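Local coordinates for CbsA (Xanthomonas oryzae pv. oryzae, PDB 5XYH), which acts as an exoglucanase, a 1,4-beta-cellobiosidase of glycosyl hydrolase family 6 that probably releases cellobiose from cellulose chains of the plant cell wall, at residues 14-19 with 70-75; 86-91 with 137-142; 111-116 with 168-173; 149-154 with 211-216. All blocks are in the same frame, centred on the assembly; numbering follows the deposited sequence.

Overall arrangement
Contacts 1, 2 and 4 are buried, whereas contact 3 is only partly so; together they show how chemistry follows place in a distorted beta/alpha barrel. Contact 2 lies in the sheet and is carried by backbone hydrogen bonds between strands 86-92 and 140-145. Contact 1 touches it, since helix 69-79 packs on those strands, and adds a buried Tyr-His hydrogen bond. Contacts 3 and 4 join helices and have no hydrogen bond across them; they adjoin through Glu172, which packs on Leu212 and Val216 and makes a long, weak ion pair with Arg215. Helix 113-131, used in contact 3, connects the two strands of contact 2.

Contact 1: residues 14-19 with 70-75; sequences YVNPDY and QGHLNA
A buried tyrosine-histidine hydrogen bond, flanked by a small apolar contact, joins the turn at Tyr14 and Asn16 to helix 69-79 on the outer side of the sheet. Tyr14 OH lies 2.7 Å from His72 ND1, and either atom could be the donor. The hydroxyl meets the imidazole at its edge, and the two rings stand rim to rim with planes 79° apart. With CG anti to the backbone N (chi1 163°), the Tyr14 ring swings over to the helix, where its CE1 touches Ala75 CB at 3.6 Å and His72 O lies over one ring face. Helix 69-79 lies in the beta-alpha-beta crossover between the parallel strands 49-51 and 86-92, and the turn packs against it; Val49 touches Tyr14, Asn16 and His72. Tyr14 is also tied by its backbone to Thr87. Asn16 is an N-cap residue, its OD1 accepting from Asp18 N at 2.9 Å, with the donor well above the carbonyl plane. The same OD1 sits at the imidazole edge, 3.3 Å from His72 CE1. Asp18 OD2 accepts from Leu67 N and comes within 3.7 Å of His72 CE1, where its negative charge might favour a more positive imidazole.

Contact 2: residues 86-91 with 137-142; sequences ITVGLV and KGLRIV
Thr87, Val88 and Gly89 pair with Arg140, Ile141 and Val142 as neighbouring parallel strands, and backbone hydrogen bonds carry the pairing. Val88 is gripped at both ends: its N donates to Arg140 O at 2.7 Å, and its O accepts from Val142 N at 2.9 Å. Arg140 N to Ile86 O and Leu90 N to Val142 O extend the ladder on either side. Ahead of the paired residues, a water accepts from Ile86 N and donates to Gly138 O. A CA-H...O contact from Thr87 CA to Arg140 O, 3.2 Å, supplements these bonds. Apolar contacts differ between the two faces. On the one covered by helix 69-79, Ile141 is folded at chi2 (-60°), which brings its CD1 to 3.8 Å from Val88 CB, while its CG2 reaches Leu90 CD1 at 3.7 Å. On the same side Ile86 CG2 and Leu139 CD2 lie side by side at 3.7 Å. On the other face Val142 CG2 rests on Thr87 CB at 3.9 Å, and the extended Arg140 leads off to bond Pro7 O. Parallel strands joined through helix 113-131 form a beta-alpha-beta crossover, the repeating element of the distorted beta/alpha barrel of family 6 glycosyl hydrolases.

Contact 3: residues 111-116 with 168-173; sequences LTQAGL and SGIYEA
The phenol ring of Tyr171 receives Leu111 obliquely, with CD1 of the leucine 4.2 Å from CE1 on the ring; the hydroxyl is occupied with Gly97 O in a loop. The second flat group, the amide of Gln113, reaches across with its NE2 to 3.8 Å from Ile170 CG1, an approach made possible by the bend of the chain at chi2 (-60°). Between these two groups Ile170 carries the contact. Its CG1 and CD1 extend straight out (chi2 177°), so that CD1 presses on the backbone of the opposite turn, 3.5 Å from Thr112 C. Leu111 crosses the isoleucine at a slant, CD1 lying 3.9 Å from Ile170 CB and about as near to CG2. One turn further along both helices, Leu116 CD2 meets Ala173 CB at 3.7 Å. No hydrogen bond spans the two segments, but side-chain hydroxyls serve both helix starts. Thr112 is the N-cap of helix 113-131, its OG1 accepting from Gly115 N at 2.9 Å. In an ST turn, Ser168 OG accepts from Ile170 N at 3.2 Å, and it also bonds Gln164 O in the preceding helix. Gly169, with a positive phi, ends helix 160-167 and stands at the N-cap position of helix 170-183. Apolar packing between their N-terminal ends is thus how helix 113-131, which links strands 86-92 and 140-145, and helix 170-183, which precedes strand 188-193, meet in the outer helical layer of the beta/alpha barrel.

Contact 4: residues 149-154 with 211-216; sequences SLPNLV and SLYTRV
In the distorted beta/alpha barrel of family 6, helices 150-155 and 206-218 follow the adjacent parallel strands 140-145 and 188-193, and the two regions meet through Leu150 and Pro151 and, from 206-218, Leu212 and Tyr213. Their short axes run in broadly opposed directions, 134° apart, and come no closer than 10.7 Å, a separation bridged by large side chains. Leu150 lies across the Tyr213 ring in a CH-pi contact, with CD1 over one face, 4.0 Å from the centroid and displaced toward the rim, while its CB touches CZ. Pro151 comes instead to the ring edge, and its CD is 3.2 Å from Tyr213 OH. The tyrosine has CG beside its own backbone N (chi1 -79°), from where the ring reaches over to Leu150 and Pro151. There the hydroxyl makes its hydrogen bond to Asp193 O, at the end of strand 188-193; Met192 of this strand packs against both Leu150 and Tyr213. The contact therefore binds the two helices to each other and to the strand beneath them. Leu212 supplies the second half of the packing through one methyl group. The Leu212 and Val154 side chains pass each other in opposite directions, Leu212 CD2 lying 3.9 Å from Val154 CG2 and 4.2 Å from Leu153 CB. That methyl also sits 3.7 Å from Leu150 O, the carbonyl oxygen that accepts a hydrogen bond from Leu153 N at 2.8 Å.

Contact 1: residues 14-19 with 70-75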
loop_
_atom_site.group_PDB
_atom_site.type_symbol
_atom_site.label_atom_id
_atom_site.label_comp_id
_atom_site.label_asym_id
_atom_site.label_seq_id
_atom_site.Cartn_x
_atom_site.Cartn_y
_atom_site.Cartn_z
ATOM N N TYR A 14 -14.781 8.053 -2.003
ATOM C CA TYR A 14 -14.458 9.200 -2.844
ATOM C C TYR A 14 -13.718 8.748 -4.100
ATOM O O TYR A 14 -12.708 8.042 -4.017
ATOM C CB TYR A 14 -13.628 10.197 -2.027
ATOM C CG TYR A 14 -12.879 11.234 -2.835
ATOM C CD1 TYR A 14 -13.566 12.134 -3.645
ATOM C CD2 TYR A 14 -11.489 11.317 -2.787
ATOM C CE1 TYR A 14 -12.888 13.087 -4.392
ATOM C CE2 TYR A 14 -10.804 12.271 -3.529
ATOM C CZ TYR A 14 -11.514 13.154 -4.328
ATOM O OH TYR A 14 -10.857 14.112 -5.079
ATOM N N VAL A 15 -14.235 9.131 -5.264
ATOM C CA VAL A 15 -13.646 8.790 -6.561
ATOM C C VAL A 15 -12.820 9.989 -7.032
ATOM O O VAL A 15 -13.363 11.062 -7.315
ATOM C CB VAL A 15 -14.720 8.405 -7.589
ATOM C CG1 VAL A 15 -14.093 8.168 -8.961
ATOM C CG2 VAL A 15 -15.529 7.155 -7.129
ATOM N N ASN A 16 -11.508 9.810 -7.104
ATOM C CA ASN A 16 -10.577 10.909 -7.354
ATOM C C ASN A 16 -10.615 11.320 -8.820
ATOM O O ASN A 16 -10.266 10.511 -9.688
ATOM C CB ASN A 16 -9.163 10.488 -6.949
ATOM C CG ASN A 16 -8.107 11.580 -7.205
ATOM O OD1 ASN A 16 -8.417 12.715 -7.587
ATOM N ND2 ASN A 16 -6.839 11.226 -6.980
ATOM N N PRO A 17 -11.019 12.553 -9.142
ATOM C CA PRO A 17 -11.079 12.958 -10.556
ATOM C C PRO A 17 -9.721 13.003 -11.225
ATOM O O PRO A 17 -9.654 12.954 -12.461
ATOM C CB PRO A 17 -11.730 14.350 -10.507
ATOM C CG PRO A 17 -11.577 14.812 -9.110
ATOM C CD PRO A 17 -11.554 13.589 -8.239
ATOM N N ASP A 18 -8.632 13.077 -10.459
ATOM C CA ASP A 18 -7.319 13.016 -11.094
ATOM C C ASP A 18 -7.027 11.613 -11.611
ATOM O O ASP A 18 -6.416 11.452 -12.673
ATOM C CB ASP A 18 -6.240 13.464 -10.123
ATOM C CG ASP A 18 -6.378 14.916 -9.742
ATOM O OD1 ASP A 18 -6.837 15.713 -10.594
ATOM O OD2 ASP A 18 -6.024 15.251 -8.590
ATOM N N TYR A 19 -7.424 10.585 -10.855
ATOM C CA TYR A 19 -7.302 9.220 -11.359
ATOM C C TYR A 19 -8.212 9.014 -12.567
ATOM O O TYR A 19 -7.799 8.417 -13.565
ATOM C CB TYR A 19 -7.620 8.223 -10.239
ATOM C CG TYR A 19 -7.402 6.773 -10.598
ATOM C CD1 TYR A 19 -6.119 6.246 -10.705
ATOM C CD2 TYR A 19 -8.479 5.923 -10.819
ATOM C CE1 TYR A 19 -5.914 4.916 -11.044
ATOM C CE2 TYR A 19 -8.284 4.588 -11.153
ATOM C CZ TYR A 19 -6.996 4.095 -11.265
ATOM O OH TYR A 19 -6.798 2.764 -11.592
ATOM N N GLN A 70 -7.617 20.363 -0.088
ATOM C CA GLN A 70 -8.950 20.950 0.034
ATOM C C GLN A 70 -9.805 20.659 -1.193
ATOM O O GLN A 70 -11.018 20.443 -1.070
ATOM C CB GLN A 70 -8.851 22.453 0.261
ATOM C CG GLN A 70 -8.064 22.810 1.490
ATOM C CD GLN A 70 -8.140 24.282 1.790
ATOM O OE1 GLN A 70 -9.025 24.982 1.283
ATOM N NE2 GLN A 70 -7.217 24.769 2.621
ATOM N N GLY A 71 -9.202 20.664 -2.386
ATOM C CA GLY A 71 -9.961 20.316 -3.582
ATOM C C GLY A 71 -10.504 18.896 -3.532
ATOM O O GLY A 71 -11.638 18.637 -3.950
ATOM N N HIS A 72 -9.695 17.958 -3.036
ATOM C CA HIS A 72 -10.162 16.591 -2.841
ATOM C C HIS A 72 -11.323 16.554 -1.868
ATOM O O HIS A 72 -12.325 15.876 -2.105
ATOM C CB HIS A 72 -9.031 15.712 -2.312
ATOM C CG HIS A 72 -7.990 15.385 -3.325
ATOM N ND1 HIS A 72 -8.261 14.662 -4.468
ATOM C CD2 HIS A 72 -6.663 15.642 -3.347
ATOM C CE1 HIS A 72 -7.146 14.503 -5.155
ATOM N NE2 HIS A 72 -6.163 15.091 -4.498
ATOM N N LEU A 73 -11.190 17.263 -0.752
ATOM C CA LEU A 73 -12.232 17.217 0.268
ATOM C C LEU A 73 -13.510 17.886 -0.222
ATOM O O LEU A 73 -14.617 17.447 0.127
ATOM C CB LEU A 73 -11.732 17.879 1.546
ATOM C CG LEU A 73 -10.545 17.168 2.204
ATOM C CD1 LEU A 73 -9.867 18.073 3.224
ATOM C CD2 LEU A 73 -11.005 15.867 2.849
ATOM N N ASN A 74 -13.368 18.944 -1.024
ATOM C CA ASN A 74 -14.524 19.572 -1.659
ATOM C C ASN A 74 -15.194 18.627 -2.643
ATOM O O ASN A 74 -16.427 18.514 -2.659
ATOM C CB ASN A 74 -14.099 20.858 -2.364
ATOM C CG ASN A 74 -13.718 21.949 -1.389
ATOM O OD1 ASN A 74 -14.063 21.880 -0.212
ATOM N ND2 ASN A 74 -12.989 22.958 -1.869
ATOM N N ALA A 75 -14.408 17.945 -3.481
ATOM C CA ALA A 75 -15.014 16.999 -4.413
ATOM C C ALA A 75 -15.732 15.888 -3.659
ATOM O O ALA A 75 -16.816 15.445 -4.068
ATOM C CB ALA A 75 -13.963 16.418 -5.358
#

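Contact 2: residues 86-91 with 137-142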
loop_
_atom_site.group_PDB
_atom_site.type_symbol
_atom_site.label_atom_id
_atom_site.label_comp_id
_atom_site.label_asym_id
_atom_site.label_seq_id
_atom_site.Cartn_x
_atom_site.Cartn_y
_atom_site.Cartn_z
ATOM N N ILE A 86 -19.414 8.515 3.654
ATOM C CA ILE A 86 -18.452 8.407 2.558
ATOM C C ILE A 86 -17.048 8.418 3.159
ATOM O O ILE A 86 -16.774 9.180 4.093
ATOM C CB ILE A 86 -18.648 9.552 1.534
ATOM C CG1 ILE A 86 -17.703 9.410 0.336
ATOM C CG2 ILE A 86 -18.479 10.908 2.208
ATOM C CD1 ILE A 86 -17.954 10.425 -0.773
ATOM N N THR A 87 -16.168 7.541 2.662
ATOM C CA THR A 87 -14.781 7.530 3.115
ATOM C C THR A 87 -13.895 8.235 2.091
ATOM O O THR A 87 -14.092 8.087 0.876
ATOM C CB THR A 87 -14.270 6.103 3.386
ATOM O OG1 THR A 87 -14.329 5.290 2.203
ATOM C CG2 THR A 87 -15.088 5.444 4.473
ATOM N N VAL A 88 -12.949 9.036 2.588
ATOM C CA VAL A 88 -11.959 9.728 1.763
ATOM C C VAL A 88 -10.598 9.134 2.102
ATOM O O VAL A 88 -10.102 9.296 3.224
ATOM C CB VAL A 88 -11.974 11.244 1.991
ATOM C CG1 VAL A 88 -10.960 11.926 1.091
ATOM C CG2 VAL A 88 -13.359 11.798 1.722
ATOM N N GLY A 89 -9.996 8.437 1.145
ATOM C CA GLY A 89 -8.758 7.725 1.402
ATOM C C GLY A 89 -7.535 8.587 1.162
ATOM O O GLY A 89 -7.355 9.139 0.070
ATOM N N LEU A 90 -6.677 8.676 2.185
ATOM C CA LEU A 90 -5.441 9.441 2.140
ATOM C C LEU A 90 -4.282 8.551 2.558
ATOM O O LEU A 90 -4.427 7.681 3.421
ATOM C CB LEU A 90 -5.469 10.663 3.069
ATOM C CG LEU A 90 -6.523 11.752 2.835
ATOM C CD1 LEU A 90 -6.411 12.852 3.895
ATOM C CD2 LEU A 90 -6.434 12.353 1.432
ATOM N N VAL A 91 -3.132 8.785 1.938
ATOM C CA VAL A 91 -1.886 8.128 2.305
ATOM C C VAL A 91 -0.984 9.201 2.902
ATOM O O VAL A 91 -0.587 10.148 2.213
ATOM C CB VAL A 91 -1.234 7.442 1.104
ATOM C CG1 VAL A 91 -0.050 6.630 1.571
ATOM C CG2 VAL A 91 -2.255 6.549 0.394
ATOM N N LYS A 137 -16.830 17.849 8.411
ATOM C CA LYS A 137 -17.231 16.940 9.482
ATOM C C LYS A 137 -18.098 15.790 8.966
ATOM O O LYS A 137 -18.133 14.727 9.593
ATOM C CB LYS A 137 -17.938 17.741 10.601
ATOM C CG LYS A 137 -19.400 18.113 10.326
ATOM C CD LYS A 137 -20.402 17.096 10.945
ATOM C CE LYS A 137 -21.725 17.033 10.156
ATOM N NZ LYS A 137 -22.441 15.740 10.430
ATOM N N GLY A 138 -18.785 15.962 7.837
ATOM C CA GLY A 138 -19.608 14.887 7.310
ATOM C C GLY A 138 -18.862 13.826 6.524
ATOM O O GLY A 138 -19.471 12.832 6.118
ATOM N N LEU A 139 -17.560 14.022 6.310
ATOM C CA LEU A 139 -16.688 13.069 5.635
ATOM C C LEU A 139 -15.977 12.194 6.660
ATOM O O LEU A 139 -15.611 12.662 7.743
ATOM C CB LEU A 139 -15.645 13.805 4.792
ATOM C CG LEU A 139 -16.112 14.848 3.761
ATOM C CD1 LEU A 139 -14.927 15.580 3.175
ATOM C CD2 LEU A 139 -16.916 14.208 2.646
ATOM N N ARG A 140 -15.767 10.930 6.309
ATOM C CA ARG A 140 -14.912 10.029 7.076
ATOM C C ARG A 140 -13.557 9.956 6.378
ATOM O O ARG A 140 -13.465 9.494 5.236
ATOM C CB ARG A 140 -15.542 8.645 7.190
ATOM C CG ARG A 140 -16.804 8.621 8.027
ATOM C CD ARG A 140 -17.340 7.205 8.160
ATOM N NE ARG A 140 -18.593 7.201 8.911
ATOM C CZ ARG A 140 -19.440 6.180 8.957
ATOM N NH1 ARG A 140 -19.192 5.064 8.282
ATOM N NH2 ARG A 140 -20.550 6.288 9.671
ATOM N N ILE A 141 -12.518 10.438 7.045
ATOM C CA ILE A 141 -11.176 10.455 6.484
ATOM C C ILE A 141 -10.473 9.179 6.938
ATOM O O ILE A 141 -10.404 8.901 8.135
ATOM C CB ILE A 141 -10.405 11.708 6.929
ATOM C CG1 ILE A 141 -11.259 12.971 6.737
ATOM C CG2 ILE A 141 -9.093 11.838 6.159
ATOM C CD1 ILE A 141 -11.671 13.192 5.284
ATOM N N VAL A 142 -9.967 8.394 5.989
ATOM C CA VAL A 142 -9.314 7.119 6.297
ATOM C C VAL A 142 -7.868 7.229 5.851
ATOM O O VAL A 142 -7.585 7.310 4.646
ATOM C CB VAL A 142 -9.998 5.922 5.621
ATOM C CG1 VAL A 142 -9.230 4.637 5.942
ATOM C CG2 VAL A 142 -11.458 5.801 6.052
HETATM O O HOH W 1 -19.321 10.219 6.000
#

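Contact 3: residues 111-116 with 168-173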
loop_
_atom_site.group_PDB
_atom_site.type_symbol
_atom_site.label_atom_id
_atom_site.label_comp_id
_atom_site.label_asym_id
_atom_site.label_seq_id
_atom_site.Cartn_x
_atom_site.Cartn_y
_atom_site.Cartn_z
ATOM N N LEU A 111 16.591 12.854 7.391
ATOM C CA LEU A 111 16.541 12.115 8.650
ATOM C C LEU A 111 17.379 12.841 9.700
ATOM O O LEU A 111 18.455 12.401 10.113
ATOM C CB LEU A 111 17.018 10.686 8.447
ATOM C CG LEU A 111 16.789 9.790 9.661
ATOM C CD1 LEU A 111 15.309 9.378 9.764
ATOM C CD2 LEU A 111 17.722 8.574 9.623
ATOM N N THR A 112 16.849 13.986 10.123
ATOM C CA THR A 112 17.419 14.818 11.170
ATOM C C THR A 112 16.279 15.371 12.014
ATOM O O THR A 112 15.116 15.369 11.597
ATOM C CB THR A 112 18.227 15.996 10.598
ATOM O OG1 THR A 112 17.339 16.851 9.868
ATOM C CG2 THR A 112 19.354 15.510 9.656
ATOM N N GLN A 113 16.630 15.882 13.196
ATOM C CA GLN A 113 15.646 16.586 14.017
ATOM C C GLN A 113 15.041 17.774 13.278
ATOM O O GLN A 113 13.830 18.021 13.364
ATOM C CB GLN A 113 16.286 17.044 15.320
ATOM C CG GLN A 113 16.559 15.905 16.265
ATOM C CD GLN A 113 15.292 15.171 16.656
ATOM O OE1 GLN A 113 14.256 15.791 16.914
ATOM N NE2 GLN A 113 15.367 13.840 16.694
ATOM N N ALA A 114 15.859 18.520 12.531
ATOM C CA ALA A 114 15.289 19.581 11.709
ATOM C C ALA A 114 14.290 19.009 10.706
ATOM O O ALA A 114 13.227 19.602 10.462
ATOM C CB ALA A 114 16.401 20.361 11.008
ATOM N N GLY A 115 14.598 17.839 10.135
ATOM C CA GLY A 115 13.662 17.209 9.223
ATOM C C GLY A 115 12.365 16.848 9.915
ATOM O O GLY A 115 11.278 17.093 9.389
ATOM N N LEU A 116 12.469 16.295 11.119
ATOM C CA LEU A 116 11.281 15.916 11.875
ATOM C C LEU A 116 10.410 17.128 12.191
ATOM O O LEU A 116 9.175 17.046 12.116
ATOM C CB LEU A 116 11.699 15.197 13.152
ATOM C CG LEU A 116 10.588 14.766 14.107
ATOM C CD1 LEU A 116 9.646 13.792 13.414
ATOM C CD2 LEU A 116 11.180 14.171 15.360
ATOM N N SER A 168 17.979 6.931 15.818
ATOM C CA SER A 168 17.628 8.336 15.983
ATOM C C SER A 168 16.267 8.522 16.640
ATOM O O SER A 168 15.969 9.624 17.110
ATOM C CB SER A 168 17.627 9.046 14.631
ATOM O OG SER A 168 16.513 8.620 13.850
ATOM N N GLY A 169 15.428 7.489 16.654
ATOM C CA GLY A 169 14.072 7.626 17.155
ATOM C C GLY A 169 13.123 8.357 16.231
ATOM O O GLY A 169 11.944 8.491 16.570
ATOM N N ILE A 170 13.577 8.782 15.047
ATOM C CA ILE A 170 12.796 9.729 14.254
ATOM C C ILE A 170 11.574 9.060 13.627
ATOM O O ILE A 170 10.487 9.648 13.611
ATOM C CB ILE A 170 13.687 10.412 13.202
ATOM C CG1 ILE A 170 14.711 11.308 13.916
ATOM C CG2 ILE A 170 12.840 11.236 12.254
ATOM C CD1 ILE A 170 15.718 12.012 12.977
ATOM N N TYR A 171 11.714 7.832 13.102
ATOM C CA TYR A 171 10.537 7.146 12.570
ATOM C C TYR A 171 9.448 7.040 13.630
ATOM O O TYR A 171 8.292 7.399 13.383
ATOM C CB TYR A 171 10.888 5.748 12.059
ATOM C CG TYR A 171 11.332 5.679 10.620
ATOM C CD1 TYR A 171 11.840 6.795 9.966
ATOM C CD2 TYR A 171 11.266 4.474 9.917
ATOM C CE1 TYR A 171 12.267 6.713 8.641
ATOM C CE2 TYR A 171 11.682 4.381 8.601
ATOM C CZ TYR A 171 12.188 5.496 7.969
ATOM O OH TYR A 171 12.598 5.392 6.665
ATOM N N GLU A 172 9.812 6.573 14.830
ATOM C CA GLU A 172 8.832 6.409 15.898
ATOM C C GLU A 172 8.262 7.752 16.332
ATOM O O GLU A 172 7.070 7.848 16.648
ATOM C CB GLU A 172 9.466 5.674 17.083
ATOM C CG GLU A 172 9.843 4.243 16.741
ATOM C CD GLU A 172 10.778 3.608 17.752
ATOM O OE1 GLU A 172 10.274 2.989 18.713
ATOM O OE2 GLU A 172 12.022 3.716 17.570
ATOM N N ALA A 173 9.097 8.800 16.341
ATOM C CA ALA A 173 8.607 10.124 16.716
ATOM C C ALA A 173 7.639 10.660 15.676
ATOM O O ALA A 173 6.617 11.255 16.029
ATOM C CB ALA A 173 9.771 11.096 16.912
#

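Contact 4: residues 149-154 with 211-216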
loop_
_atom_site.group_PDB
_atom_site.type_symbol
_atom_site.label_atom_id
_atom_site.label_comp_id
_atom_site.label_asym_id
_atom_site.label_seq_id
_atom_site.Cartn_x
_atom_site.Cartn_y
_atom_site.Cartn_z
ATOM N N SER A 149 7.668 2.338 6.322
ATOM C CA SER A 149 8.418 2.981 7.390
ATOM C C SER A 149 8.779 1.936 8.426
ATOM O O SER A 149 9.848 1.298 8.311
ATOM C CB SER A 149 7.625 4.152 7.986
ATOM O OG SER A 149 6.426 3.713 8.592
ATOM N N LEU A 150 7.940 1.711 9.440
ATOM C CA LEU A 150 8.295 0.892 10.594
ATOM C C LEU A 150 8.814 -0.508 10.266
ATOM O O LEU A 150 9.796 -0.925 10.907
ATOM C CB LEU A 150 7.084 0.792 11.534
ATOM C CG LEU A 150 6.673 2.091 12.224
ATOM C CD1 LEU A 150 5.595 1.840 13.279
ATOM C CD2 LEU A 150 7.885 2.743 12.857
ATOM N N PRO A 151 8.226 -1.280 9.336
ATOM C CA PRO A 151 8.742 -2.642 9.095
ATOM C C PRO A 151 10.236 -2.698 8.801
ATOM O O PRO A 151 10.895 -3.680 9.172
ATOM C CB PRO A 151 7.923 -3.115 7.886
ATOM C CG PRO A 151 6.673 -2.315 7.942
ATOM C CD PRO A 151 7.092 -0.976 8.442
ATOM N N ASN A 152 10.798 -1.658 8.176
ATOM C CA ASN A 152 12.228 -1.669 7.887
ATOM C C ASN A 152 13.062 -1.669 9.154
ATOM O O ASN A 152 14.197 -2.163 9.148
ATOM C CB ASN A 152 12.608 -0.475 7.019
ATOM C CG ASN A 152 11.905 -0.483 5.692
ATOM O OD1 ASN A 152 12.085 -1.408 4.891
ATOM N ND2 ASN A 152 11.094 0.554 5.436
ATOM N N LEU A 153 12.533 -1.115 10.248
ATOM C CA LEU A 153 13.280 -1.144 11.501
ATOM C C LEU A 153 13.439 -2.561 12.040
ATOM O O LEU A 153 14.357 -2.818 12.827
ATOM C CB LEU A 153 12.607 -0.266 12.555
ATOM C CG LEU A 153 12.268 1.173 12.175
ATOM C CD1 LEU A 153 11.825 1.906 13.410
ATOM C CD2 LEU A 153 13.481 1.862 11.551
ATOM N N VAL A 154 12.580 -3.482 11.628
ATOM C CA VAL A 154 12.648 -4.860 12.086
ATOM C C VAL A 154 13.441 -5.736 11.126
ATOM O O VAL A 154 14.259 -6.549 11.559
ATOM C CB VAL A 154 11.226 -5.417 12.301
ATOM C CG1 VAL A 154 11.286 -6.886 12.714
ATOM C CG2 VAL A 154 10.497 -4.590 13.358
ATOM N N SER A 211 5.915 -5.745 19.218
ATOM C CA SER A 211 6.233 -4.828 20.309
ATOM C C SER A 211 6.554 -3.424 19.803
ATOM O O SER A 211 6.266 -2.440 20.496
ATOM C CB SER A 211 7.390 -5.365 21.149
ATOM O OG SER A 211 8.633 -4.920 20.643
ATOM N N LEU A 212 7.122 -3.307 18.596
ATOM C CA LEU A 212 7.365 -1.993 18.010
ATOM C C LEU A 212 6.061 -1.251 17.761
ATOM O O LEU A 212 5.884 -0.121 18.218
ATOM C CB LEU A 212 8.150 -2.120 16.702
ATOM C CG LEU A 212 8.308 -0.841 15.876
ATOM C CD1 LEU A 212 9.055 0.215 16.654
ATOM C CD2 LEU A 212 9.020 -1.154 14.554
ATOM N N TYR A 213 5.139 -1.862 17.018
ATOM C CA TYR A 213 3.865 -1.199 16.769
ATOM C C TYR A 213 3.132 -0.929 18.074
ATOM O O TYR A 213 2.532 0.135 18.250
ATOM C CB TYR A 213 3.001 -2.040 15.822
ATOM C CG TYR A 213 3.415 -1.878 14.370
ATOM C CD1 TYR A 213 4.506 -2.571 13.854
ATOM C CD2 TYR A 213 2.732 -1.019 13.535
ATOM C CE1 TYR A 213 4.892 -2.412 12.519
ATOM C CE2 TYR A 213 3.105 -0.853 12.210
ATOM C CZ TYR A 213 4.175 -1.536 11.704
ATOM O OH TYR A 213 4.515 -1.339 10.379
ATOM N N THR A 214 3.191 -1.866 19.013
ATOM C CA THR A 214 2.494 -1.649 20.280
ATOM C C THR A 214 3.109 -0.478 21.037
ATOM O O THR A 214 2.398 0.424 21.498
ATOM C CB THR A 214 2.524 -2.927 21.122
ATOM O OG1 THR A 214 1.868 -3.973 20.397
ATOM C CG2 THR A 214 1.792 -2.708 22.437
ATOM N N ARG A 215 4.441 -0.456 21.135
ATOM C CA ARG A 215 5.125 0.616 21.855
ATOM C C ARG A 215 4.849 1.981 21.237
ATOM O O ARG A 215 4.633 2.965 21.960
ATOM C CB ARG A 215 6.622 0.328 21.880
ATOM C CG ARG A 215 7.463 1.412 22.482
ATOM C CD ARG A 215 8.912 0.947 22.587
ATOM N NE ARG A 215 9.576 0.820 21.287
ATOM C CZ ARG A 215 9.889 -0.336 20.709
ATOM N NH1 ARG A 215 9.589 -1.480 21.308
ATOM N NH2 ARG A 215 10.513 -0.344 19.536
ATOM N N VAL A 216 4.834 2.067 19.903
ATOM C CA VAL A 216 4.644 3.369 19.263
ATOM C C VAL A 216 3.235 3.889 19.506
ATOM O O VAL A 216 3.047 5.043 19.912
ATOM C CB VAL A 216 4.949 3.287 17.757
ATOM C CG1 VAL A 216 4.489 4.580 17.056
ATOM C CG2 VAL A 216 6.431 3.057 17.535
#